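Local coordinates for protein nucleoporin NUP82 (Chaetomium thermophilum, PDB 5CWW) that probably serves as a structural component of the nuclear pore complex and as a docking partner for nuclear transport factors, at residues Val179-Val191 with Leu287-Ile299. Sequence-based numbering, arbitrary orientation. Where two conformers were deposited one is given.
Sequences VWHPLGVNGHALV and LLPQRWTPPPTLI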
loop_
_atom_site.group_PDB
_atom_site.type_symbol
_atom_site.label_atom_id
_atom_site.label_comp_id
_atom_site.label_asym_id
_atom_site.label_seq_id
_atom_site.Cartn_x
_atom_site.Cartn_y
_atom_site.Cartn_z
ATOM N N VAL B 179 1.844 -2.316 7.709
ATOM C CA VAL B 179 0.675 -3.142 7.977
ATOM C C VAL B 179 1.108 -4.545 8.361
ATOM O O VAL B 179 1.996 -5.127 7.741
ATOM C CB VAL B 179 -0.275 -3.204 6.759
ATOM C CG1 VAL B 179 -0.919 -1.846 6.522
ATOM C CG2 VAL B 179 0.467 -3.669 5.509
ATOM N N TRP B 180 0.484 -5.078 9.403
ATOM C CA TRP B 180 0.821 -6.403 9.897
ATOM C C TRP B 180 0.165 -7.445 9.003
ATOM O O TRP B 180 -0.970 -7.266 8.562
ATOM C CB TRP B 180 0.374 -6.560 11.353
ATOM C CG TRP B 180 1.048 -5.579 12.274
ATOM C CD1 TRP B 180 0.623 -4.315 12.579
ATOM C CD2 TRP B 180 2.273 -5.774 12.993
ATOM N NE1 TRP B 180 1.506 -3.715 13.447
ATOM C CE2 TRP B 180 2.526 -4.590 13.717
ATOM C CE3 TRP B 180 3.177 -6.834 13.098
ATOM C CZ2 TRP B 180 3.645 -4.440 14.534
ATOM C CZ3 TRP B 180 4.290 -6.682 13.910
ATOM C CH2 TRP B 180 4.513 -5.495 14.617
ATOM N N HIS B 181 0.880 -8.529 8.723
ATOM C CA HIS B 181 0.346 -9.552 7.833
ATOM C C HIS B 181 -0.765 -10.336 8.538
ATOM O O HIS B 181 -0.559 -10.827 9.644
ATOM C CB HIS B 181 1.447 -10.503 7.363
ATOM C CG HIS B 181 1.097 -11.245 6.112
ATOM N ND1 HIS B 181 0.077 -12.171 6.057
ATOM C CD2 HIS B 181 1.613 -11.183 4.863
ATOM C CE1 HIS B 181 -0.011 -12.655 4.831
ATOM N NE2 HIS B 181 0.911 -12.073 4.087
ATOM N N PRO B 182 -1.949 -10.448 7.907
ATOM C CA PRO B 182 -3.081 -11.151 8.524
ATOM C C PRO B 182 -2.769 -12.594 8.921
ATOM O O PRO B 182 -3.429 -13.142 9.804
ATOM C CB PRO B 182 -4.153 -11.129 7.425
ATOM C CG PRO B 182 -3.793 -10.001 6.550
ATOM C CD PRO B 182 -2.306 -9.879 6.594
ATOM N N LEU B 183 -1.781 -13.196 8.265
ATOM C CA LEU B 183 -1.468 -14.608 8.461
ATOM C C LEU B 183 -0.110 -14.805 9.130
ATOM O O LEU B 183 0.394 -15.924 9.204
ATOM C CB LEU B 183 -1.492 -15.340 7.118
ATOM C CG LEU B 183 -2.776 -15.185 6.299
ATOM C CD1 LEU B 183 -2.656 -15.938 4.982
ATOM C CD2 LEU B 183 -3.991 -15.657 7.081
ATOM N N GLY B 184 0.476 -13.717 9.616
ATOM C CA GLY B 184 1.769 -13.782 10.274
ATOM C C GLY B 184 1.712 -14.555 11.576
ATOM O O GLY B 184 0.780 -14.389 12.359
ATOM N N VAL B 185 2.708 -15.409 11.801
ATOM C CA VAL B 185 2.799 -16.184 13.037
ATOM C C VAL B 185 2.842 -15.241 14.238
ATOM O O VAL B 185 3.630 -14.296 14.263
ATOM C CB VAL B 185 4.045 -17.093 13.045
ATOM C CG1 VAL B 185 4.103 -17.924 14.322
ATOM C CG2 VAL B 185 4.047 -18.002 11.822
ATOM N N ASN B 186 1.976 -15.494 15.216
ATOM C CA ASN B 186 1.880 -14.668 16.423
ATOM C C ASN B 186 1.573 -13.197 16.135
ATOM O O ASN B 186 1.717 -12.347 17.015
ATOM C CB ASN B 186 3.179 -14.758 17.238
ATOM C CG ASN B 186 3.482 -16.167 17.706
ATOM O OD1 ASN B 186 2.576 -16.936 18.029
ATOM N ND2 ASN B 186 4.765 -16.515 17.744
ATOM N N GLY B 187 1.144 -12.905 14.910
ATOM C CA GLY B 187 0.887 -11.536 14.502
ATOM C C GLY B 187 2.137 -10.680 14.603
ATOM O O GLY B 187 2.058 -9.486 14.895
ATOM N N HIS B 188 3.291 -11.295 14.359
ATOM C CA HIS B 188 4.577 -10.604 14.466
ATOM C C HIS B 188 5.258 -10.403 13.112
ATOM O O HIS B 188 6.421 -10.000 13.053
ATOM C CB HIS B 188 5.506 -11.379 15.406
ATOM C CG HIS B 188 5.090 -11.325 16.843
ATOM N ND1 HIS B 188 5.597 -12.179 17.798
ATOM C CD2 HIS B 188 4.220 -10.513 17.490
ATOM C CE1 HIS B 188 5.057 -11.899 18.969
ATOM N NE2 HIS B 188 4.217 -10.891 18.811
ATOM N N ALA B 189 4.533 -10.674 12.031
ATOM C CA ALA B 189 5.031 -10.406 10.687
ATOM C C ALA B 189 4.519 -9.053 10.206
ATOM O O ALA B 189 3.309 -8.823 10.143
ATOM C CB ALA B 189 4.614 -11.503 9.734
ATOM N N LEU B 190 5.449 -8.163 9.872
ATOM C CA LEU B 190 5.126 -6.799 9.464
ATOM C C LEU B 190 5.544 -6.523 8.025
ATOM O O LEU B 190 6.610 -6.953 7.585
ATOM C CB LEU B 190 5.805 -5.792 10.394
ATOM C CG LEU B 190 5.556 -4.311 10.095
ATOM C CD1 LEU B 190 4.097 -3.945 10.322
ATOM C CD2 LEU B 190 6.466 -3.438 10.944
ATOM N N VAL B 191 4.693 -5.802 7.301
ATOM C CA VAL B 191 4.997 -5.364 5.945
ATOM C C VAL B 191 5.140 -3.849 5.927
ATOM O O VAL B 191 4.227 -3.135 6.338
ATOM C CB VAL B 191 3.906 -5.782 4.936
ATOM C CG1 VAL B 191 4.242 -5.273 3.538
ATOM C CG2 VAL B 191 3.744 -7.291 4.921
ATOM N N LEU B 287 1.196 -12.963 -1.377
ATOM C CA LEU B 287 2.325 -12.430 -0.624
ATOM C C LEU B 287 2.327 -13.013 0.784
ATOM O O LEU B 287 1.451 -12.698 1.592
ATOM C CB LEU B 287 2.266 -10.902 -0.567
ATOM C CG LEU B 287 3.429 -10.218 0.156
ATOM C CD1 LEU B 287 4.740 -10.437 -0.589
ATOM C CD2 LEU B 287 3.153 -8.734 0.331
ATOM N N LEU B 288 3.311 -13.861 1.067
ATOM C CA LEU B 288 3.409 -14.533 2.359
ATOM C C LEU B 288 4.793 -14.364 2.978
ATOM O O LEU B 288 5.795 -14.311 2.261
ATOM C CB LEU B 288 3.096 -16.024 2.206
ATOM C CG LEU B 288 1.634 -16.419 1.980
ATOM C CD1 LEU B 288 1.548 -17.891 1.610
ATOM C CD2 LEU B 288 0.795 -16.138 3.216
ATOM N N PRO B 289 4.860 -14.279 4.315
ATOM C CA PRO B 289 6.171 -14.399 4.961
ATOM C C PRO B 289 6.687 -15.833 4.867
ATOM O O PRO B 289 5.960 -16.700 4.383
ATOM C CB PRO B 289 5.895 -13.987 6.412
ATOM C CG PRO B 289 4.431 -14.147 6.596
ATOM C CD PRO B 289 3.801 -13.910 5.269
ATOM N N GLN B 290 7.919 -16.074 5.309
ATOM C CA GLN B 290 8.520 -17.404 5.223
ATOM C C GLN B 290 7.667 -18.447 5.929
ATOM O O GLN B 290 7.616 -19.606 5.515
ATOM C CB GLN B 290 9.926 -17.401 5.825
ATOM C CG GLN B 290 10.922 -16.567 5.049
ATOM C CD GLN B 290 12.327 -16.660 5.608
ATOM O OE1 GLN B 290 13.287 -16.878 4.866
ATOM N NE2 GLN B 290 12.458 -16.487 6.917
ATOM N N ARG B 291 7.008 -18.026 7.002
ATOM C CA ARG B 291 6.122 -18.897 7.761
ATOM C C ARG B 291 4.807 -18.174 8.014
ATOM O O ARG B 291 4.797 -16.964 8.236
ATOM C CB ARG B 291 6.779 -19.313 9.078
ATOM C CG ARG B 291 7.794 -20.435 8.928
ATOM C CD ARG B 291 8.630 -20.607 10.185
ATOM N NE ARG B 291 9.805 -19.738 10.182
ATOM C CZ ARG B 291 10.983 -20.058 9.650
ATOM N NH1 ARG B 291 11.164 -21.236 9.066
ATOM N NH2 ARG B 291 11.987 -19.194 9.700
ATOM N N TRP B 292 3.701 -18.911 7.978
ATOM C CA TRP B 292 2.377 -18.300 8.065
ATOM C C TRP B 292 1.365 -19.209 8.761
ATOM O O TRP B 292 1.527 -20.429 8.801
ATOM C CB TRP B 292 1.876 -17.932 6.663
ATOM C CG TRP B 292 1.839 -19.082 5.697
ATOM C CD1 TRP B 292 2.903 -19.794 5.224
ATOM C CD2 TRP B 292 0.676 -19.641 5.073
ATOM N NE1 TRP B 292 2.475 -20.766 4.352
ATOM C CE2 TRP B 292 1.111 -20.693 4.242
ATOM C CE3 TRP B 292 -0.691 -19.357 5.139
ATOM C CZ2 TRP B 292 0.230 -21.461 3.485
ATOM C CZ3 TRP B 292 -1.566 -20.121 4.386
ATOM C CH2 TRP B 292 -1.102 -21.159 3.570
ATOM N N THR B 293 0.327 -18.588 9.312
ATOM C CA THR B 293 -0.713 -19.285 10.064
ATOM C C THR B 293 -2.082 -19.001 9.452
ATOM O O THR B 293 -2.596 -17.892 9.584
ATOM C CB THR B 293 -0.723 -18.854 11.541
ATOM O OG1 THR B 293 0.530 -19.194 12.146
ATOM C CG2 THR B 293 -1.855 -19.538 12.305
ATOM N N PRO B 294 -2.678 -19.996 8.777
ATOM C CA PRO B 294 -4.017 -19.805 8.214
ATOM C C PRO B 294 -5.122 -20.230 9.174
ATOM O O PRO B 294 -4.899 -21.120 9.994
ATOM C CB PRO B 294 -4.000 -20.711 6.985
ATOM C CG PRO B 294 -3.123 -21.849 7.400
ATOM C CD PRO B 294 -2.085 -21.274 8.342
ATOM N N PRO B 295 -6.304 -19.605 9.077
ATOM C CA PRO B 295 -7.430 -20.152 9.837
ATOM C C PRO B 295 -7.858 -21.490 9.241
ATOM O O PRO B 295 -7.586 -21.728 8.065
ATOM C CB PRO B 295 -8.515 -19.085 9.686
ATOM C CG PRO B 295 -8.183 -18.387 8.415
ATOM C CD PRO B 295 -6.683 -18.406 8.310
ATOM N N PRO B 296 -8.512 -22.350 10.035
ATOM C CA PRO B 296 -8.796 -23.742 9.659
ATOM C C PRO B 296 -9.429 -23.910 8.276
ATOM O O PRO B 296 -9.266 -24.962 7.656
ATOM C CB PRO B 296 -9.772 -24.203 10.745
ATOM C CG PRO B 296 -9.483 -23.334 11.910
ATOM C CD PRO B 296 -9.093 -22.006 11.345
ATOM N N THR B 297 -10.131 -22.883 7.806
ATOM C CA THR B 297 -10.942 -22.993 6.599
ATOM C C THR B 297 -10.289 -22.408 5.343
ATOM O O THR B 297 -10.835 -22.540 4.247
ATOM C CB THR B 297 -12.303 -22.295 6.800
ATOM O OG1 THR B 297 -13.106 -22.452 5.623
ATOM C CG2 THR B 297 -12.116 -20.810 7.099
ATOM N N LEU B 298 -9.134 -21.769 5.490
ATOM C CA LEU B 298 -8.511 -21.083 4.358
ATOM C C LEU B 298 -7.954 -22.065 3.328
ATOM O O LEU B 298 -8.307 -22.003 2.150
ATOM C CB LEU B 298 -7.395 -20.150 4.839
ATOM C CG LEU B 298 -6.823 -19.217 3.766
ATOM C CD1 LEU B 298 -7.873 -18.213 3.299
ATOM C CD2 LEU B 298 -5.587 -18.491 4.270
ATOM N N ILE B 299 -7.083 -22.966 3.773
ATOM C CA ILE B 299 -6.422 -23.910 2.872
ATOM C C ILE B 299 -7.408 -24.816 2.128
ATOM O O ILE B 299 -7.288 -24.978 0.914
ATOM C CB ILE B 299 -5.397 -24.781 3.638
ATOM C CG1 ILE B 299 -4.220 -23.907 4.082
ATOM C CG2 ILE B 299 -4.887 -25.932 2.765
ATOM C CD1 ILE B 299 -3.168 -24.620 4.912
HETATM O O HOH W 1 4.956 -14.994 9.941
#
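His181 meets Leu287 and Pro289 where it opens a type I beta turn between strands 175-180 and 189-194, in a blade of the N-terminal beta-propeller domain; this connection packs on residues 287-299, which lead from the next four-stranded sheet into helix 298-315. The His181 side chain swings CG anti to its main-chain nitrogen (chi1 -159°), and its imidazole uses both nitrogens in the ring plane: NE2 donates a nearly straight bond to Leu287 O (2.6 Å), while ND1 accepts from Leu183 N (3.1 Å). Pro289 CD sits over one face of the His181 ring, 3.7 Å from its centroid in a CH-pi contact. A leucine here would probably leave Leu287 O without this donor and the turn without its side-chain brace at Leu183 N. Leu183 follows as the apolar wedge, its CD1 between Leu288 CD2, Trp292 CE3 and Leu298 CD2, its CD2 against Pro295 CD at 4.0 Å. Leu183 O accepts from Thr293 N, in the carbonyl plane (2.7 Å). At Val185, CG2 lies 3.7 Å from Thr293 OG1 and also packs on Arg291 CB. A water links the backbones beside it, accepting from Val185 N and donating to Arg291 O at 2.6 Å. Farther along, Ala189 CB meets Pro289 CG at 4.1 Å.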